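Local atomic coordinates of serine repeat antigen 5 (PDB entry 6X42), a protein that is a pseudo-zymogen of the papain cysteine-protease family from the malaria parasite, probably with little or no protease activity of its own. Residues E101-I106 and K158-Y163; K177-E182 and H272-F277. All coordinates share one frame; numbering follows the deposited sequence.

Contact 1 of 2, residues E101-I106 and K158-Y163. With EDO (1,2-ethanediol), chain G.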
ATOM      1  N   GLU A 101       9.789  -8.908   2.686  1.00 19.53           N
ATOM      2  CA  GLU A 101       9.477 -10.205   3.274  1.00 19.48           C
ATOM      3  C   GLU A 101       8.128 -10.717   2.778  1.00 17.46           C
ATOM      4  O   GLU A 101       7.936 -11.925   2.604  1.00 19.29           O
ATOM      5  CB  GLU A 101       9.519 -10.206   4.805  1.00 19.25           C
ATOM      6  CG  GLU A 101       9.288 -11.658   5.298  1.00 22.71           C
ATOM      7  CD  GLU A 101       9.253 -11.898   6.808  1.00 22.98           C
ATOM      8  OE1 GLU A 101       9.302 -10.950   7.618  1.00 22.59           O
ATOM      9  OE2 GLU A 101       9.180 -13.086   7.192  1.00 25.71           O
ATOM     10  N   PHE A 102       7.176  -9.813   2.558  1.00 17.44           N
ATOM     11  CA  PHE A 102       5.886 -10.209   2.004  1.00 15.99           C
ATOM     12  C   PHE A 102       6.067 -11.007   0.718  1.00 17.15           C
ATOM     13  O   PHE A 102       5.471 -12.081   0.543  1.00 17.62           O
ATOM     14  CB  PHE A 102       5.034  -8.959   1.797  1.00 17.65           C
ATOM     15  CG  PHE A 102       3.675  -9.230   1.258  1.00 16.42           C
ATOM     16  CD1 PHE A 102       2.578  -9.361   2.119  1.00 17.40           C
ATOM     17  CD2 PHE A 102       3.454  -9.288  -0.106  1.00 18.57           C
ATOM     18  CE1 PHE A 102       1.317  -9.602   1.620  1.00 17.66           C
ATOM     19  CE2 PHE A 102       2.191  -9.518  -0.606  1.00 18.53           C
ATOM     20  CZ  PHE A 102       1.114  -9.676   0.258  1.00 19.20           C
ATOM     21  N   LEU A 103       6.899 -10.511  -0.193  1.00 17.53           N
ATOM     22  CA  LEU A 103       7.111 -11.256  -1.426  1.00 17.74           C
ATOM     23  C   LEU A 103       7.783 -12.603  -1.170  1.00 19.20           C
ATOM     24  O   LEU A 103       7.491 -13.589  -1.852  1.00 21.37           O
ATOM     25  CB  LEU A 103       7.949 -10.436  -2.396  1.00 19.52           C
ATOM     26  CG  LEU A 103       7.255  -9.228  -3.004  1.00 19.83           C
ATOM     27  CD1 LEU A 103       8.237  -8.546  -3.934  1.00 22.50           C
ATOM     28  CD2 LEU A 103       6.005  -9.588  -3.766  1.00 20.25           C
ATOM     29  N   GLN A 104       8.708 -12.663  -0.214  1.00 20.07           N
ATOM     30  CA  GLN A 104       9.374 -13.928   0.080  1.00 23.62           C
ATOM     31  C   GLN A 104       8.385 -14.977   0.556  1.00 23.23           C
ATOM     32  O   GLN A 104       8.522 -16.161   0.231  1.00 24.13           O
ATOM     33  CB  GLN A 104      10.440 -13.703   1.143  1.00 29.52           C
ATOM     34  CG  GLN A 104      11.411 -14.861   1.245  1.00 37.45           C
ATOM     35  CD  GLN A 104      12.260 -15.020  -0.029  1.00 44.48           C
ATOM     36  OE1 GLN A 104      12.774 -14.039  -0.574  1.00 46.98           O
ATOM     37  NE2 GLN A 104      12.385 -16.247  -0.510  1.00 47.99           N
ATOM     38  N   ILE A 105       7.388 -14.569   1.339  1.00 21.82           N
ATOM     39  CA  ILE A 105       6.379 -15.506   1.812  1.00 22.42           C
ATOM     40  C   ILE A 105       5.568 -16.052   0.647  1.00 21.49           C
ATOM     41  O   ILE A 105       5.307 -17.263   0.571  1.00 23.55           O
ATOM     42  CB  ILE A 105       5.496 -14.813   2.868  1.00 22.14           C
ATOM     43  CG1 ILE A 105       6.325 -14.573   4.129  1.00 23.31           C
ATOM     44  CG2 ILE A 105       4.239 -15.632   3.152  1.00 22.83           C
ATOM     45  CD1 ILE A 105       5.785 -13.502   4.998  1.00 23.86           C
ATOM     46  N   ILE A 106       5.181 -15.182  -0.291  1.00 23.34           N
ATOM     47  CA  ILE A 106       4.530 -15.652  -1.515  1.00 26.19           C
ATOM     48  C   ILE A 106       5.413 -16.644  -2.261  1.00 30.37           C
ATOM     49  O   ILE A 106       4.936 -17.667  -2.755  1.00 33.01           O
ATOM     50  CB  ILE A 106       4.160 -14.473  -2.432  1.00 28.98           C
ATOM     51  CG1 ILE A 106       3.084 -13.637  -1.787  1.00 29.23           C
ATOM     52  CG2 ILE A 106       3.702 -14.996  -3.807  1.00 30.29           C
ATOM     53  CD1 ILE A 106       2.735 -12.430  -2.615  1.00 28.44           C
ATOM     54  N   LYS A 158      14.622  -7.867  -8.448  1.00 21.76           N
ATOM     55  CA  LYS A 158      14.404  -8.263  -7.060  1.00 21.83           C
ATOM     56  C   LYS A 158      12.959  -8.689  -6.807  1.00 20.75           C
ATOM     57  O   LYS A 158      12.690  -9.373  -5.819  1.00 22.40           O
ATOM     58  CB  LYS A 158      14.729  -7.124  -6.076  1.00 23.78           C
ATOM     59  CG  LYS A 158      16.231  -6.821  -5.787  1.00 27.66           C
ATOM     60  CD  LYS A 158      16.329  -5.888  -4.549  1.00 30.56           C
ATOM     61  CE  LYS A 158      17.741  -5.654  -4.000  1.00 30.80           C
ATOM     62  NZ  LYS A 158      17.777  -4.824  -2.735  1.00 30.43           N
ATOM     63  N   GLY A 159      12.031  -8.293  -7.687  1.00 20.14           N
ATOM     64  CA  GLY A 159      10.613  -8.516  -7.533  1.00 19.07           C
ATOM     65  C   GLY A 159       9.861  -7.285  -7.074  1.00 17.44           C
ATOM     66  O   GLY A 159       8.631  -7.224  -7.210  1.00 17.85           O
ATOM     67  N   TYR A 160      10.581  -6.319  -6.521  1.00 17.13           N
ATOM     68  CA  TYR A 160      10.028  -5.044  -6.094  1.00 16.68           C
ATOM     69  C   TYR A 160      10.990  -3.966  -6.549  1.00 16.56           C
ATOM     70  O   TYR A 160      12.174  -4.225  -6.791  1.00 18.31           O
ATOM     71  CB  TYR A 160       9.863  -4.982  -4.555  1.00 16.30           C
ATOM     72  CG  TYR A 160      11.173  -4.936  -3.782  1.00 15.92           C
ATOM     73  CD1 TYR A 160      11.742  -3.724  -3.433  1.00 16.92           C
ATOM     74  CD2 TYR A 160      11.831  -6.106  -3.400  1.00 15.95           C
ATOM     75  CE1 TYR A 160      12.944  -3.669  -2.741  1.00 17.88           C
ATOM     76  CE2 TYR A 160      13.044  -6.053  -2.706  1.00 16.90           C
ATOM     77  CZ  TYR A 160      13.579  -4.828  -2.365  1.00 18.21           C
ATOM     78  OH  TYR A 160      14.771  -4.742  -1.676  1.00 19.64           O
ATOM     79  N   THR A 161      10.471  -2.740  -6.612  1.00 15.28           N
ATOM     80  CA  THR A 161      11.277  -1.552  -6.835  1.00 15.42           C
ATOM     81  C   THR A 161      10.881  -0.531  -5.780  1.00 15.13           C
ATOM     82  O   THR A 161       9.689  -0.330  -5.545  1.00 15.88           O
ATOM     83  CB  THR A 161      11.026  -0.998  -8.237  1.00 18.10           C
ATOM     84  OG1 THR A 161      11.285  -2.029  -9.208  1.00 21.09           O
ATOM     85  CG2 THR A 161      11.931   0.185  -8.503  1.00 20.91           C
ATOM     86  N   ALA A 162      11.868   0.071  -5.128  1.00 15.27           N
ATOM     87  CA  ALA A 162      11.638   1.033  -4.060  1.00 14.87           C
ATOM     88  C   ALA A 162      12.297   2.363  -4.392  1.00 15.93           C
ATOM     89  O   ALA A 162      13.391   2.392  -4.955  1.00 18.37           O
ATOM     90  CB  ALA A 162      12.182   0.532  -2.718  1.00 15.87           C
ATOM     91  N   TYR A 163      11.630   3.462  -4.045  1.00 14.73           N
ATOM     92  CA  TYR A 163      12.129   4.819  -4.235  1.00 15.67           C
ATOM     93  C   TYR A 163      11.997   5.572  -2.916  1.00 15.15           C
ATOM     94  O   TYR A 163      10.972   5.461  -2.238  1.00 16.32           O
ATOM     95  CB  TYR A 163      11.306   5.551  -5.299  1.00 16.81           C
ATOM     96  CG  TYR A 163      11.239   4.873  -6.645  1.00 19.32           C
ATOM     97  CD1 TYR A 163      10.221   3.991  -6.944  1.00 21.48           C
ATOM     98  CD2 TYR A 163      12.187   5.127  -7.620  1.00 23.36           C
ATOM     99  CE1 TYR A 163      10.135   3.362  -8.162  1.00 24.94           C
ATOM    100  CE2 TYR A 163      12.117   4.498  -8.859  1.00 25.45           C
ATOM    101  CZ  TYR A 163      11.074   3.613  -9.117  1.00 26.22           C
ATOM    102  OH  TYR A 163      10.966   2.983 -10.347  1.00 31.21           O
TER
HETATM  103  C1  EDO G 906      15.394  -9.669  -1.663  1.00 51.56           C
HETATM  104  O1  EDO G 906      14.378  -8.883  -1.142  1.00 53.39           O
HETATM  105  C2  EDO G 906      15.704  -8.979  -2.947  1.00 52.38           C
HETATM  106  O2  EDO G 906      15.365  -9.889  -3.992  1.00 54.44           O

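Contact 2 of 2, residues K177-E182 and H272-F277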
ATOM      1  N   LYS A 177       5.941  12.126 -10.295  1.00 18.01           N
ATOM      2  CA  LYS A 177       5.544  11.535 -11.569  1.00 18.96           C
ATOM      3  C   LYS A 177       5.622  10.017 -11.538  1.00 17.48           C
ATOM      4  O   LYS A 177       4.733   9.338 -12.067  1.00 18.06           O
ATOM      5  CB  LYS A 177       6.412  12.097 -12.701  1.00 22.66           C
ATOM      6  CG  LYS A 177       6.000  11.640 -14.086  1.00 27.63           C
ATOM      7  N   ILE A 178       6.661   9.463 -10.899  1.00 16.55           N
ATOM      8  CA  ILE A 178       6.775   8.013 -10.758  1.00 16.95           C
ATOM      9  C   ILE A 178       5.553   7.459 -10.034  1.00 16.30           C
ATOM     10  O   ILE A 178       4.931   6.490 -10.481  1.00 17.43           O
ATOM     11  CB  ILE A 178       8.080   7.657 -10.025  1.00 18.74           C
ATOM     12  CG1 ILE A 178       9.281   7.936 -10.929  1.00 20.07           C
ATOM     13  CG2 ILE A 178       8.075   6.212  -9.595  1.00 20.37           C
ATOM     14  CD1 ILE A 178      10.594   7.914 -10.186  1.00 21.59           C
ATOM     15  N   ILE A 179       5.197   8.066  -8.901  1.00 15.25           N
ATOM     16  CA  ILE A 179       4.079   7.572  -8.111  1.00 15.16           C
ATOM     17  C   ILE A 179       2.774   7.685  -8.894  1.00 14.64           C
ATOM     18  O   ILE A 179       1.973   6.741  -8.931  1.00 15.85           O
ATOM     19  CB  ILE A 179       4.015   8.300  -6.758  1.00 15.21           C
ATOM     20  CG1 ILE A 179       5.259   7.964  -5.922  1.00 15.41           C
ATOM     21  CG2 ILE A 179       2.716   7.969  -6.038  1.00 15.44           C
ATOM     22  CD1 ILE A 179       5.485   8.888  -4.776  1.00 16.56           C
ATOM     23  N   LYS A 180       2.538   8.834  -9.547  1.00 15.48           N
ATOM     24  CA  LYS A 180       1.299   8.987 -10.299  1.00 15.55           C
ATOM     25  C   LYS A 180       1.170   7.905 -11.369  1.00 15.93           C
ATOM     26  O   LYS A 180       0.100   7.304 -11.541  1.00 16.50           O
ATOM     27  CB  LYS A 180       1.218  10.370 -10.948  1.00 16.90           C
ATOM     28  CG  LYS A 180       0.975  11.526  -9.996  1.00 16.98           C
ATOM     29  CD  LYS A 180       0.805  12.821 -10.773  1.00 19.02           C
ATOM     30  CE  LYS A 180       0.294  13.962  -9.912  1.00 20.71           C
ATOM     31  NZ  LYS A 180      -0.001  15.175 -10.755  1.00 23.77           N
ATOM     32  N   THR A 181       2.256   7.648 -12.109  1.00 16.18           N
ATOM     33  CA  THR A 181       2.226   6.619 -13.146  1.00 17.66           C
ATOM     34  C   THR A 181       1.865   5.246 -12.583  1.00 16.18           C
ATOM     35  O   THR A 181       1.058   4.514 -13.172  1.00 16.72           O
ATOM     36  CB  THR A 181       3.580   6.561 -13.847  1.00 21.21           C
ATOM     37  OG1 THR A 181       3.832   7.829 -14.469  1.00 24.38           O
ATOM     38  CG2 THR A 181       3.578   5.485 -14.928  1.00 23.37           C
ATOM     39  N   GLU A 182       2.442   4.887 -11.432  1.00 15.99           N
ATOM     40  CA  GLU A 182       2.167   3.583 -10.832  1.00 15.75           C
ATOM     41  C   GLU A 182       0.750   3.504 -10.276  1.00 15.65           C
ATOM     42  O   GLU A 182       0.098   2.461 -10.376  1.00 16.73           O
ATOM     43  CB  GLU A 182       3.208   3.265  -9.769  1.00 16.29           C
ATOM     44  CG  GLU A 182       4.628   3.200 -10.306  1.00 19.14           C
ATOM     45  CD  GLU A 182       4.844   2.093 -11.307  1.00 22.91           C
ATOM     46  OE1 GLU A 182       4.081   1.106 -11.296  1.00 23.59           O
ATOM     47  OE2 GLU A 182       5.795   2.213 -12.101  1.00 27.82           O
ATOM     48  N   HIS A 272       8.070   8.801   3.174  1.00 12.24           N
ATOM     49  CA  HIS A 272       9.467   8.398   3.260  1.00 12.41           C
ATOM     50  C   HIS A 272       9.922   7.684   1.997  1.00 12.44           C
ATOM     51  O   HIS A 272      11.024   7.934   1.479  1.00 13.02           O
ATOM     52  CB  HIS A 272       9.642   7.496   4.488  1.00 12.79           C
ATOM     53  CG  HIS A 272      11.030   6.979   4.640  1.00 13.22           C
ATOM     54  ND1 HIS A 272      11.472   5.843   3.993  1.00 14.03           N
ATOM     55  CD2 HIS A 272      12.092   7.476   5.316  1.00 14.02           C
ATOM     56  CE1 HIS A 272      12.754   5.669   4.266  1.00 14.46           C
ATOM     57  NE2 HIS A 272      13.149   6.638   5.077  1.00 15.04           N
ATOM     58  N   SER A 273       9.106   6.766   1.510  1.00 12.26           N
ATOM     59  CA  SER A 273       9.486   5.884   0.429  1.00 12.82           C
ATOM     60  C   SER A 273       8.231   5.237  -0.119  1.00 12.03           C
ATOM     61  O   SER A 273       7.186   5.194   0.539  1.00 12.43           O
ATOM     62  CB  SER A 273      10.498   4.842   0.908  1.00 13.37           C
ATOM     63  OG  SER A 273      10.083   4.195   2.090  1.00 13.73           O
ATOM     64  N   VAL A 274       8.361   4.720  -1.337  1.00 12.52           N
ATOM     65  CA  VAL A 274       7.315   3.928  -1.961  1.00 12.96           C
ATOM     66  C   VAL A 274       7.910   2.637  -2.498  1.00 13.07           C
ATOM     67  O   VAL A 274       9.085   2.584  -2.875  1.00 14.00           O
ATOM     68  CB  VAL A 274       6.574   4.704  -3.068  1.00 12.76           C
ATOM     69  CG1 VAL A 274       5.831   5.928  -2.517  1.00 13.37           C
ATOM     70  CG2 VAL A 274       7.485   5.138  -4.178  1.00 14.97           C
ATOM     71  N   VAL A 275       7.061   1.617  -2.589  1.00 13.02           N
ATOM     72  CA  VAL A 275       7.414   0.309  -3.122  1.00 13.33           C
ATOM     73  C   VAL A 275       6.346  -0.124  -4.115  1.00 13.39           C
ATOM     74  O   VAL A 275       5.143   0.031  -3.863  1.00 13.29           O
ATOM     75  CB  VAL A 275       7.583  -0.748  -2.008  1.00 13.22           C
ATOM     76  CG1 VAL A 275       7.949  -2.105  -2.577  1.00 14.58           C
ATOM     77  CG2 VAL A 275       8.613  -0.309  -1.005  1.00 15.64           C
ATOM     78  N   ILE A 276       6.792  -0.683  -5.235  1.00 13.75           N
ATOM     79  CA  ILE A 276       5.921  -1.318  -6.217  1.00 15.26           C
ATOM     80  C   ILE A 276       6.362  -2.764  -6.408  1.00 14.29           C
ATOM     81  O   ILE A 276       7.545  -3.097  -6.277  1.00 16.05           O
ATOM     82  CB  ILE A 276       5.854  -0.588  -7.571  1.00 21.80           C
ATOM     83  CG1 ILE A 276       7.192  -0.579  -8.267  1.00 25.43           C
ATOM     84  CG2 ILE A 276       5.378   0.838  -7.370  1.00 23.51           C
ATOM     85  CD1 ILE A 276       7.111  -0.101  -9.703  1.00 27.56           C
ATOM     86  N   PHE A 277       5.381  -3.634  -6.650  1.00 14.59           N
ATOM     87  CA  PHE A 277       5.636  -5.035  -6.938  1.00 14.50           C
ATOM     88  C   PHE A 277       5.637  -5.258  -8.441  1.00 16.01           C
ATOM     89  O   PHE A 277       4.767  -4.739  -9.155  1.00 17.42           O
ATOM     90  CB  PHE A 277       4.583  -5.909  -6.286  1.00 15.29           C
ATOM     91  CG  PHE A 277       4.666  -5.988  -4.771  1.00 14.13           C
ATOM     92  CD1 PHE A 277       5.816  -5.657  -4.066  1.00 15.36           C
ATOM     93  CD2 PHE A 277       3.568  -6.445  -4.047  1.00 15.23           C
ATOM     94  CE1 PHE A 277       5.851  -5.771  -2.681  1.00 15.58           C
ATOM     95  CE2 PHE A 277       3.614  -6.565  -2.656  1.00 14.93           C
ATOM     96  CZ  PHE A 277       4.753  -6.241  -1.988  1.00 15.74           C
TER

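Contact 1 of 2, residues E101-I106 and K158-Y163
Leu103 sets its CG beside the backbone N (chi1 -70°), and the extended second torsion carries CD1 out from the helix to the start of the strand. There CD1 of Leu103 lies 4.0 Å from CB of Tyr160. The first torsion of Tyr160 (chi1 69°) puts CG between its own N and carbonyl carbon and turns the ring so that its edge also lies beside that methyl. CD1 of Leu103 thus does all the touching from the helix side. The carbonyl O of Gly159 is 3.6 Å from CD1 of Leu103. Gly159 has a positive phi of 102°, which its lack of a CB makes easy. The contact is small and made by van der Waals packing, with no hydrogen bond across it.

An ethanediol, probably from the crystallisation liquor, sits beside it. Its O1 lies in the plane of the Tyr160 ring, at the edge, 3.5 Å from CE2 of Tyr160. Its O2 makes a weak hydrogen bond of 3.3 Å to the backbone O of Lys158. The extended Lys158 chain runs past the diol, and NZ of Lys158 donates to OH of Tyr160 at 3.2 Å. That bond ties the outer end of the ring to its own segment.

As usual in the papain fold, a helix of the largely helical domain meets a strand of the beta domain here. Leu103 also packs on Phe277 of strand 273-280 and on Ile145 of strand 144-145. On another side of helix 99-109, Phe102 packs against helix 53-68.

Contact 2 of 2, residues K177-E182 and H272-F277
The beta domain of the papain fold has a helix packed against its sheet, and this contact joins that helix to strand 273-280. Ile179 meets Val274 with the end of its side chain, and Glu182 faces Ile276. The helix therefore offers residues three apart, about one turn, and the strand offers residues two apart on one face. The spacing is nearly the same at both pairs: CA of Ile179 is 7.8 Å from CA of Val274, and CA of Glu182 is 7.7 Å from CA of Ile276.

Ile179 and Val274 meet methyl to methyl. CD1 of Ile179 lies 3.7 Å from CG1 of Val274. Behind it, CG1 of Ile179 is 4.0 Å from CG2 of Val274, so the isoleucine branch rests on both valine methyls. The two side chains cross obliquely.

Glu182 and Ile276 cross at about a right angle. Glu182 bends at its second torsion (chi2 -64°), which folds the carboxylate back over the end of Ile276. CD1 of Ile276 sits over the flat face of this group, 3.5 Å from CD of Glu182. It is 3.6 Å from OE1 and equally far from OE2 of Glu182. Lower down, CG2 of Ile276 packs 3.8 Å from CG of Glu182. The first torsion of Ile276 (chi1 64°) leads CD1 to the carboxylate. The charge is met elsewhere, since OE1 of Glu182 forms a salt bridge with Lys186, one turn further along the helix. No hydrogen bond crosses the contact.

Val189 touches both Glu182 and Ile276, and Tyr163 packs on Val274 and Ile178. Strand 273-280 pairs antiparallel with 160-164 through Val274 and Tyr163 and with 189-193 through Val275 and Ile190. Helix 172-186 packs on all three strands.

The centres of contacts 1 and 2 lie 14 Å apart, and the two meet through the sheet. Strands 160-164 and 273-280 are antiparallel neighbours. Tyr163 O lies 2.9 Å from Val274 N, and Thr161 O lies 2.9 Å from Ile276 N; both are probable hydrogen bonds. Contact 1 reaches this strand pair from helix 99-109, and contact 2 from helix 172-186, which follows strand 160-164 in the chain. Phe277, next to Ile276 of contact 2, bonds through its N to NE2 of His61 in helix 53-68, and their rings meet. At the other end of the segment 272-277, His272 touches Glu166, a calcium ligand. Neither contact includes a residue of the triiodobenzene pocket.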